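Local coordinates for xylose isomerase domain protein (Alicyclobacillus acidocaldarius subsp. acidocaldarius, PDB 3U0H) that probably acts as an isomerase of the xylose isomerase-like TIM-barrel family, its substrate and reaction not established, at residues L223-R236 with V268-K280. Numbering follows the deposited sequence.
Sequences LPGDGRIPLVPFLR and VRERLEKLIALAK. With PO4 (phosphate ion), chain C.
Arg271 of helix 261-280, the last helix of this TIM barrel, reaches Pro224 and Asp226 in the loop that leads into its neighbour, helix 231-241, on the outside of the eight-stranded barrel. Its CG lies beside the backbone N (chi1 -75°) and the chain then runs extended to NE, which carries the guanidinium up to the type II turn from Leu223 to Asp226. There NH1 donates to Pro224 O at 2.8 Å, with the oxygen in the guanidinium plane. NH2 reaches Asp226 OD1 at 3.0 Å from the syn side of the carboxylate, and NH1 adds a weak bond to the same oxygen. Both nitrogens of this salt bridge converge on OD1, the carboxylate plane standing nearly perpendicular to the guanidinium. With an alanine here in place of the arginine, Pro224 O and the Asp226 carboxylate would probably lose these donors, and the turn its polar tie to the helix. Within the turn, the Pro224 ring lies across Val268, CG to CG1 at 3.6 Å, while its CB meets Leu272 CD2. Farther along, the axes of segments 231-236 and 268-280 pass 8.1 Å apart at a crossing angle of -66°. Leu275 fits among three side chains of helix 231-241: CD1 faces Leu231, CD2 packs on Val232 CG2 at 3.6 Å, and Leu235, crossing the Leu275 side chain at about a right angle, sets CD1 on its CB. Leu235 and Leu272 also touch Ile206 of strand 201-206, joining both helices to the barrel wall. The backbones come closest where Arg236 meets Ala279, whose small CB sits 3.6 Å from Leu235 CB. Arg236, salt-bridged through NH1 to Glu190, uses NH2 to hold a water at 2.7 Å, and that water donates to Leu278 O.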
loop_
_atom_site.group_PDB
_atom_site.type_symbol
_atom_site.label_atom_id
_atom_site.label_comp_id
_atom_site.label_asym_id
_atom_site.label_seq_id
_atom_site.Cartn_x
_atom_site.Cartn_y
_atom_site.Cartn_z
ATOM N N LEU A 223 -35.004 21.609 -15.675
ATOM C CA LEU A 223 -34.036 22.634 -15.370
ATOM C C LEU A 223 -34.064 22.935 -13.912
ATOM O O LEU A 223 -35.157 23.039 -13.348
ATOM C CB LEU A 223 -34.386 23.934 -16.066
ATOM C CG LEU A 223 -34.493 23.882 -17.585
ATOM C CD1 LEU A 223 -34.743 25.310 -18.127
ATOM C CD2 LEU A 223 -33.234 23.222 -18.154
ATOM N N PRO A 224 -32.875 23.147 -13.301
ATOM C CA PRO A 224 -32.850 23.563 -11.887
ATOM C C PRO A 224 -33.895 24.642 -11.602
ATOM O O PRO A 224 -33.958 25.648 -12.319
ATOM C CB PRO A 224 -31.455 24.136 -11.716
ATOM C CG PRO A 224 -30.646 23.467 -12.776
ATOM C CD PRO A 224 -31.562 23.327 -13.943
ATOM N N GLY A 225 -34.736 24.405 -10.597
ATOM C CA GLY A 225 -35.779 25.343 -10.252
ATOM C C GLY A 225 -37.133 25.261 -10.973
ATOM O O GLY A 225 -38.038 26.017 -10.631
ATOM N N ASP A 226 -37.320 24.381 -11.949
ATOM C CA ASP A 226 -38.690 24.196 -12.504
ATOM C C ASP A 226 -39.520 23.102 -11.767
ATOM O O ASP A 226 -40.641 22.826 -12.115
ATOM C CB ASP A 226 -38.602 23.919 -13.993
ATOM C CG ASP A 226 -38.100 25.125 -14.797
ATOM O OD1 ASP A 226 -38.299 26.274 -14.358
ATOM O OD2 ASP A 226 -37.526 24.926 -15.898
ATOM N N GLY A 227 -38.997 22.548 -10.677
ATOM C CA GLY A 227 -39.676 21.464 -9.961
ATOM C C GLY A 227 -39.764 21.593 -8.453
ATOM O O GLY A 227 -39.815 22.707 -7.934
ATOM N N ARG A 228 -39.793 20.446 -7.758
ATOM C CA ARG A 228 -40.032 20.419 -6.296
ATOM C C ARG A 228 -38.837 19.980 -5.416
ATOM O O ARG A 228 -38.987 19.935 -4.216
ATOM C CB ARG A 228 -41.314 19.600 -5.947
ATOM C CG ARG A 228 -41.268 18.070 -6.154
ATOM C CD ARG A 228 -42.659 17.417 -5.984
ATOM N NE ARG A 228 -43.170 17.538 -4.618
ATOM C CZ ARG A 228 -42.741 16.834 -3.559
ATOM N NH1 ARG A 228 -43.275 17.063 -2.361
ATOM N NH2 ARG A 228 -41.779 15.913 -3.651
ATOM N N ILE A 229 -37.667 19.700 -5.992
ATOM C CA ILE A 229 -36.484 19.234 -5.199
ATOM C C ILE A 229 -36.012 20.419 -4.369
ATOM O O ILE A 229 -35.962 21.532 -4.905
ATOM C CB ILE A 229 -35.344 18.736 -6.090
ATOM C CG1 ILE A 229 -35.850 17.629 -6.984
ATOM C CG2 ILE A 229 -34.170 18.158 -5.288
ATOM C CD1 ILE A 229 -34.755 17.108 -7.874
ATOM N N PRO A 230 -35.758 20.227 -3.040
ATOM C CA PRO A 230 -35.225 21.356 -2.175
ATOM C C PRO A 230 -33.756 21.673 -2.435
ATOM O O PRO A 230 -32.808 21.063 -1.868
ATOM C CB PRO A 230 -35.463 20.867 -0.744
ATOM C CG PRO A 230 -36.510 19.805 -0.871
ATOM C CD PRO A 230 -36.245 19.121 -2.198
ATOM N N LEU A 231 -33.559 22.640 -3.305
ATOM C CA LEU A 231 -32.241 22.811 -3.893
ATOM C C LEU A 231 -31.382 23.708 -3.023
ATOM O O LEU A 231 -30.170 23.629 -3.076
ATOM C CB LEU A 231 -32.338 23.361 -5.322
ATOM C CG LEU A 231 -32.818 22.403 -6.434
ATOM C CD1 LEU A 231 -32.742 23.128 -7.792
ATOM C CD2 LEU A 231 -32.048 21.077 -6.445
ATOM N N VAL A 232 -32.013 24.593 -2.257
ATOM C CA VAL A 232 -31.256 25.384 -1.307
ATOM C C VAL A 232 -30.623 24.502 -0.206
ATOM O O VAL A 232 -29.459 24.629 0.008
ATOM C CB VAL A 232 -32.054 26.565 -0.741
ATOM C CG1 VAL A 232 -31.179 27.324 0.243
ATOM C CG2 VAL A 232 -32.472 27.505 -1.850
ATOM N N PRO A 233 -31.385 23.599 0.455
ATOM C CA PRO A 233 -30.786 22.634 1.399
ATOM C C PRO A 233 -29.784 21.691 0.775
ATOM O O PRO A 233 -28.815 21.325 1.428
ATOM C CB PRO A 233 -31.975 21.817 1.894
ATOM C CG PRO A 233 -33.161 22.737 1.742
ATOM C CD PRO A 233 -32.873 23.602 0.531
ATOM N N PHE A 234 -30.008 21.293 -0.469
ATOM C CA PHE A 234 -28.996 20.516 -1.218
ATOM C C PHE A 234 -27.651 21.221 -1.311
ATOM O O PHE A 234 -26.632 20.672 -0.916
ATOM C CB PHE A 234 -29.480 20.232 -2.636
ATOM C CG PHE A 234 -28.502 19.467 -3.475
ATOM C CD1 PHE A 234 -28.280 18.135 -3.246
ATOM C CD2 PHE A 234 -27.879 20.060 -4.529
ATOM C CE1 PHE A 234 -27.438 17.410 -4.042
ATOM C CE2 PHE A 234 -27.048 19.354 -5.338
ATOM C CZ PHE A 234 -26.802 18.018 -5.072
ATOM N N LEU A 235 -27.661 22.444 -1.831
ATOM C CA LEU A 235 -26.458 23.221 -1.914
ATOM C C LEU A 235 -25.913 23.571 -0.530
ATOM O O LEU A 235 -24.722 23.534 -0.297
ATOM C CB LEU A 235 -26.713 24.487 -2.696
ATOM C CG LEU A 235 -27.070 24.176 -4.119
ATOM C CD1 LEU A 235 -27.561 25.477 -4.784
ATOM C CD2 LEU A 235 -25.839 23.563 -4.764
ATOM N N ARG A 236 -26.785 23.938 0.390
ATOM C CA ARG A 236 -26.312 24.404 1.650
ATOM C C ARG A 236 -25.513 23.244 2.258
ATOM O O ARG A 236 -24.424 23.439 2.751
ATOM C CB ARG A 236 -27.472 24.828 2.541
ATOM C CG ARG A 236 -27.054 25.418 3.906
ATOM C CD ARG A 236 -28.196 25.350 4.907
ATOM N NE ARG A 236 -29.321 26.092 4.432
ATOM C CZ ARG A 236 -30.613 25.726 4.476
ATOM N NH1 ARG A 236 -31.056 24.557 4.950
ATOM N NH2 ARG A 236 -31.490 26.591 4.012
ATOM N N VAL A 268 -30.151 29.321 -16.365
ATOM C CA VAL A 268 -29.748 28.424 -15.267
ATOM C C VAL A 268 -28.503 28.982 -14.517
ATOM O O VAL A 268 -28.388 28.829 -13.305
ATOM C CB VAL A 268 -29.519 26.983 -15.821
ATOM C CG1 VAL A 268 -28.963 26.033 -14.746
ATOM C CG2 VAL A 268 -30.803 26.455 -16.430
ATOM N N ARG A 269 -27.570 29.615 -15.236
ATOM C CA ARG A 269 -26.455 30.352 -14.598
ATOM C C ARG A 269 -26.995 31.323 -13.557
ATOM O O ARG A 269 -26.502 31.315 -12.449
ATOM C CB ARG A 269 -25.646 31.216 -15.583
ATOM C CG ARG A 269 -24.184 31.306 -15.226
ATOM C CD ARG A 269 -23.596 32.686 -15.138
ATOM N NE ARG A 269 -24.073 33.542 -16.185
ATOM C CZ ARG A 269 -24.754 34.673 -16.033
ATOM N NH1 ARG A 269 -25.151 35.298 -17.119
ATOM N NH2 ARG A 269 -25.052 35.177 -14.849
ATOM N N GLU A 270 -27.959 32.165 -13.981
ATOM C CA GLU A 270 -28.675 33.118 -13.108
ATOM C C GLU A 270 -29.372 32.400 -12.005
ATOM O O GLU A 270 -29.285 32.761 -10.863
ATOM C CB GLU A 270 -29.749 33.908 -13.857
ATOM C CG GLU A 270 -29.219 35.094 -14.629
ATOM C CD GLU A 270 -30.177 35.594 -15.733
ATOM O OE1 GLU A 270 -31.435 35.422 -15.639
ATOM O OE2 GLU A 270 -29.643 36.143 -16.724
ATOM N N ARG A 271 -30.096 31.369 -12.357
ATOM C CA ARG A 271 -30.771 30.630 -11.335
ATOM C C ARG A 271 -29.823 30.013 -10.292
ATOM O O ARG A 271 -30.125 30.010 -9.104
ATOM C CB ARG A 271 -31.621 29.588 -11.983
ATOM C CG ARG A 271 -32.869 30.191 -12.593
ATOM C CD ARG A 271 -33.715 29.062 -13.146
ATOM N NE ARG A 271 -34.996 29.445 -13.730
ATOM C CZ ARG A 271 -35.947 28.567 -14.023
ATOM N NH1 ARG A 271 -35.760 27.264 -13.786
ATOM N NH2 ARG A 271 -37.070 28.979 -14.597
ATOM N N LEU A 272 -28.673 29.527 -10.727
ATOM C CA LEU A 272 -27.742 28.865 -9.799
ATOM C C LEU A 272 -26.951 29.863 -8.968
ATOM O O LEU A 272 -26.704 29.602 -7.811
ATOM C CB LEU A 272 -26.778 27.920 -10.540
ATOM C CG LEU A 272 -27.450 26.691 -11.149
ATOM C CD1 LEU A 272 -26.411 25.682 -11.598
ATOM C CD2 LEU A 272 -28.451 26.088 -10.167
ATOM N N GLU A 273 -26.567 31.005 -9.524
ATOM C CA GLU A 273 -25.893 32.000 -8.684
ATOM C C GLU A 273 -26.807 32.370 -7.542
ATOM O O GLU A 273 -26.339 32.536 -6.457
ATOM C CB GLU A 273 -25.508 33.252 -9.437
ATOM C CG GLU A 273 -24.481 33.029 -10.514
ATOM C CD GLU A 273 -24.532 34.121 -11.562
ATOM O OE1 GLU A 273 -25.543 34.862 -11.634
ATOM O OE2 GLU A 273 -23.556 34.244 -12.343
ATOM N N LYS A 274 -28.115 32.459 -7.791
ATOM C CA LYS A 274 -29.100 32.854 -6.746
ATOM C C LYS A 274 -29.306 31.722 -5.762
ATOM O O LYS A 274 -29.261 31.926 -4.557
ATOM C CB LYS A 274 -30.433 33.301 -7.351
ATOM C CG LYS A 274 -30.313 34.604 -8.148
ATOM C CD LYS A 274 -31.661 35.234 -8.565
ATOM C CE LYS A 274 -31.517 36.468 -9.495
ATOM N NZ LYS A 274 -31.854 36.272 -10.957
ATOM N N LEU A 275 -29.459 30.502 -6.271
ATOM C CA LEU A 275 -29.530 29.340 -5.382
ATOM C C LEU A 275 -28.303 29.250 -4.482
ATOM O O LEU A 275 -28.415 29.017 -3.287
ATOM C CB LEU A 275 -29.713 28.066 -6.183
ATOM C CG LEU A 275 -31.183 27.946 -6.628
ATOM C CD1 LEU A 275 -31.309 26.996 -7.784
ATOM C CD2 LEU A 275 -32.046 27.502 -5.451
ATOM N N ILE A 276 -27.135 29.492 -5.065
ATOM C CA ILE A 276 -25.871 29.341 -4.349
ATOM C C ILE A 276 -25.709 30.420 -3.259
ATOM O O ILE A 276 -25.102 30.162 -2.216
ATOM C CB ILE A 276 -24.663 29.336 -5.339
ATOM C CG1 ILE A 276 -24.626 27.999 -6.128
ATOM C CG2 ILE A 276 -23.320 29.624 -4.614
ATOM C CD1 ILE A 276 -23.815 28.072 -7.403
ATOM N N ALA A 277 -26.238 31.617 -3.497
ATOM C CA ALA A 277 -26.117 32.691 -2.530
ATOM C C ALA A 277 -27.152 32.489 -1.382
ATOM O O ALA A 277 -26.844 32.755 -0.225
ATOM C CB ALA A 277 -26.295 34.043 -3.223
ATOM N N LEU A 278 -28.348 31.980 -1.691
ATOM C CA LEU A 278 -29.301 31.589 -0.656
ATOM C C LEU A 278 -28.715 30.489 0.256
ATOM O O LEU A 278 -28.774 30.602 1.473
ATOM C CB LEU A 278 -30.637 31.160 -1.279
ATOM C CG LEU A 278 -31.528 32.322 -1.775
ATOM C CD1 LEU A 278 -32.693 31.826 -2.638
ATOM C CD2 LEU A 278 -32.024 33.188 -0.599
ATOM N N ALA A 279 -28.133 29.444 -0.324
ATOM C CA ALA A 279 -27.498 28.353 0.457
ATOM C C ALA A 279 -26.331 28.832 1.382
ATOM O O ALA A 279 -26.175 28.345 2.475
ATOM C CB ALA A 279 -27.011 27.251 -0.472
ATOM N N LYS A 280 -25.517 29.773 0.934
ATOM C CA LYS A 280 -24.466 30.328 1.775
ATOM C C LYS A 280 -25.134 31.086 2.948
ATOM O O LYS A 280 -24.842 30.804 4.102
ATOM C CB LYS A 280 -23.568 31.268 0.958
ATOM C CG LYS A 280 -22.563 30.614 -0.002
ATOM C CD LYS A 280 -21.496 31.628 -0.446
ATOM C CE LYS A 280 -20.662 32.129 0.764
ATOM N NZ LYS A 280 -20.124 33.534 0.734
HETATM P P PO4 C . -45.183 19.982 -2.887
HETATM O O1 PO4 C . -45.377 19.480 -1.465
HETATM O O2 PO4 C . -43.891 20.770 -3.049
HETATM O O3 PO4 C . -45.038 18.804 -3.815
HETATM O O4 PO4 C . -46.392 20.811 -3.278
HETATM O O HOH W 1 -29.842 28.722 3.828
#